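Local structure of Lic11098 (4U08) at residues Q46-D51 against K60-L65. The protein is of unknown function but, as a leucine-rich repeat protein of a human pathogen and a putative virulence factor, may bind other proteins. Numbering follows the deposited sequence.
Sequences QLLNLD and KEIGKL
In the hydrophobic core of a leucine-rich repeat coil, Leu48 on the strand meets Ile62 of the 3-10 segment 60-64 on the convex side and Leu65 just after it. One methyl of Leu48 does the touching for both: CD2 lies 4.2 Å from Ile62 CD1, and the same CD2 lies 4.2 Å from Leu65 CD1. These are ordinary van der Waals contacts between methyl ends, and no hydrogen bond joins the two segments. The CB of Leu48 points at segment 60-65, and with CG anti to the backbone N (chi1 175°) CD2 meets both methyls. Ile62 sends its longer branch inward, CD1 leading, and runs at a slant to Leu48; Leu65 comes in at about a right angle to it. The coil belongs to a solenoid in which each repeat adds one short parallel strand to the concave face, and the chain returns along the outer side, here through residues 60-64. That return segment is held by its own backbone bonds, among them Lys64 N to Glu61 O at 3.0 Å, and its turn brings Ile62 and Leu65 to the inner side, while Lys60 and Lys64 lie at the surface. Leu50, just past the strand, also directs its side chain inward and packs on Leu27 and Leu73 of the flanking coils. Leu48 likewise touches Leu25 and Leu71, so leucines at matching places continue the core from coil to coil. At the strand's end, Asn49 makes an Asx turn: Asp51 N donates to Asn49 OD1 at 3.1 Å, in the carbonyl plane and with an N-H...O angle of 160°. Leu50 O, at the bend, receives the side-chain amides of Asn53 in its own coil and of Asn76 in the next, the second tying the coils together.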
loop_
_atom_site.group_PDB
_atom_site.type_symbol
_atom_site.label_atom_id
_atom_site.label_comp_id
_atom_site.label_asym_id
_atom_site.label_seq_id
_atom_site.Cartn_x
_atom_site.Cartn_y
_atom_site.Cartn_z
ATOM N N GLN A 46 -24.207 5.642 21.826
ATOM C CA GLN A 46 -23.945 5.226 20.440
ATOM C C GLN A 46 -22.463 5.219 20.141
ATOM O O GLN A 46 -22.010 4.405 19.338
ATOM C CB GLN A 46 -24.678 6.142 19.456
ATOM C CG GLN A 46 -26.194 5.994 19.510
ATOM C CD GLN A 46 -26.851 6.741 18.389
ATOM O OE1 GLN A 46 -27.272 7.886 18.547
ATOM N NE2 GLN A 46 -26.936 6.113 17.221
ATOM N N LEU A 47 -21.711 6.130 20.770
ATOM C CA LEU A 47 -20.271 6.234 20.566
ATOM C C LEU A 47 -19.563 6.438 21.896
ATOM O O LEU A 47 -19.900 7.350 22.674
ATOM C CB LEU A 47 -19.913 7.358 19.545
ATOM C CG LEU A 47 -18.466 7.388 19.025
ATOM C CD1 LEU A 47 -18.415 7.912 17.600
ATOM C CD2 LEU A 47 -17.539 8.218 19.934
ATOM N N LEU A 48 -18.566 5.592 22.138
ATOM C CA LEU A 48 -17.771 5.648 23.343
ATOM C C LEU A 48 -16.313 5.790 22.947
ATOM O O LEU A 48 -15.758 4.909 22.292
ATOM C CB LEU A 48 -18.029 4.386 24.208
ATOM C CG LEU A 48 -17.178 4.211 25.469
ATOM C CD1 LEU A 48 -17.292 5.423 26.400
ATOM C CD2 LEU A 48 -17.551 2.927 26.194
ATOM N N ASN A 49 -15.705 6.922 23.302
ATOM C CA ASN A 49 -14.315 7.156 22.972
ATOM C C ASN A 49 -13.448 7.043 24.222
ATOM O O ASN A 49 -13.520 7.883 25.119
ATOM C CB ASN A 49 -14.131 8.493 22.231
ATOM C CG ASN A 49 -12.783 8.646 21.576
ATOM O OD1 ASN A 49 -11.823 7.934 21.883
ATOM N ND2 ASN A 49 -12.656 9.617 20.692
ATOM N N LEU A 50 -12.641 5.981 24.278
ATOM C CA LEU A 50 -11.738 5.690 25.394
ATOM C C LEU A 50 -10.271 5.725 24.951
ATOM O O LEU A 50 -9.398 5.235 25.671
ATOM C CB LEU A 50 -12.098 4.323 26.020
ATOM C CG LEU A 50 -13.509 4.180 26.622
ATOM C CD1 LEU A 50 -13.737 2.775 27.145
ATOM C CD2 LEU A 50 -13.738 5.179 27.745
ATOM N N ASP A 51 -9.999 6.316 23.764
ATOM C CA ASP A 51 -8.665 6.406 23.167
ATOM C C ASP A 51 -7.669 7.128 24.042
ATOM O O ASP A 51 -8.048 8.045 24.766
ATOM C CB ASP A 51 -8.714 7.153 21.823
ATOM C CG ASP A 51 -9.373 6.430 20.661
ATOM O OD1 ASP A 51 -9.585 5.195 20.764
ATOM O OD2 ASP A 51 -9.674 7.096 19.648
ATOM N N LYS A 60 -17.294 -6.101 32.721
ATOM C CA LYS A 60 -18.239 -7.007 32.051
ATOM C C LYS A 60 -19.532 -6.283 31.648
ATOM O O LYS A 60 -20.189 -6.680 30.686
ATOM C CB LYS A 60 -18.530 -8.254 32.920
ATOM C CG LYS A 60 -18.977 -7.950 34.355
ATOM C CD LYS A 60 -19.226 -9.219 35.170
ATOM C CE LYS A 60 -20.697 -9.510 35.384
ATOM N NZ LYS A 60 -21.314 -8.596 36.386
ATOM N N GLU A 61 -19.858 -5.189 32.355
ATOM C CA GLU A 61 -21.052 -4.371 32.118
ATOM C C GLU A 61 -21.010 -3.613 30.784
ATOM O O GLU A 61 -22.052 -3.117 30.341
ATOM C CB GLU A 61 -21.324 -3.427 33.303
ATOM C CG GLU A 61 -21.550 -4.148 34.627
ATOM C CD GLU A 61 -20.338 -4.281 35.533
ATOM O OE1 GLU A 61 -19.240 -4.617 35.033
ATOM O OE2 GLU A 61 -20.494 -4.069 36.756
ATOM N N ILE A 62 -19.830 -3.587 30.108
ATOM C CA ILE A 62 -19.687 -2.968 28.782
ATOM C C ILE A 62 -20.640 -3.650 27.790
ATOM O O ILE A 62 -21.142 -2.984 26.888
ATOM C CB ILE A 62 -18.212 -2.866 28.271
ATOM C CG1 ILE A 62 -18.069 -1.761 27.186
ATOM C CG2 ILE A 62 -17.662 -4.211 27.779
ATOM C CD1 ILE A 62 -16.714 -1.031 27.153
ATOM N N GLY A 63 -20.935 -4.936 28.031
ATOM C CA GLY A 63 -21.853 -5.737 27.232
ATOM C C GLY A 63 -23.289 -5.245 27.241
ATOM O O GLY A 63 -24.058 -5.606 26.350
ATOM N N LYS A 64 -23.674 -4.409 28.240
ATOM C CA LYS A 64 -25.046 -3.876 28.347
ATOM C C LYS A 64 -25.353 -2.729 27.359
ATOM O O LYS A 64 -26.526 -2.381 27.180
ATOM C CB LYS A 64 -25.388 -3.451 29.796
ATOM C CG LYS A 64 -25.247 -4.553 30.859
ATOM C CD LYS A 64 -26.493 -5.429 31.156
ATOM C CE LYS A 64 -26.130 -6.871 30.913
ATOM N NZ LYS A 64 -27.334 -7.739 30.840
ATOM N N LEU A 65 -24.316 -2.156 26.711
ATOM C CA LEU A 65 -24.475 -1.049 25.756
ATOM C C LEU A 65 -25.028 -1.569 24.421
ATOM O O LEU A 65 -24.311 -1.645 23.424
ATOM C CB LEU A 65 -23.144 -0.277 25.589
ATOM C CG LEU A 65 -22.478 0.218 26.875
ATOM C CD1 LEU A 65 -21.056 0.696 26.616
ATOM C CD2 LEU A 65 -23.295 1.327 27.532
#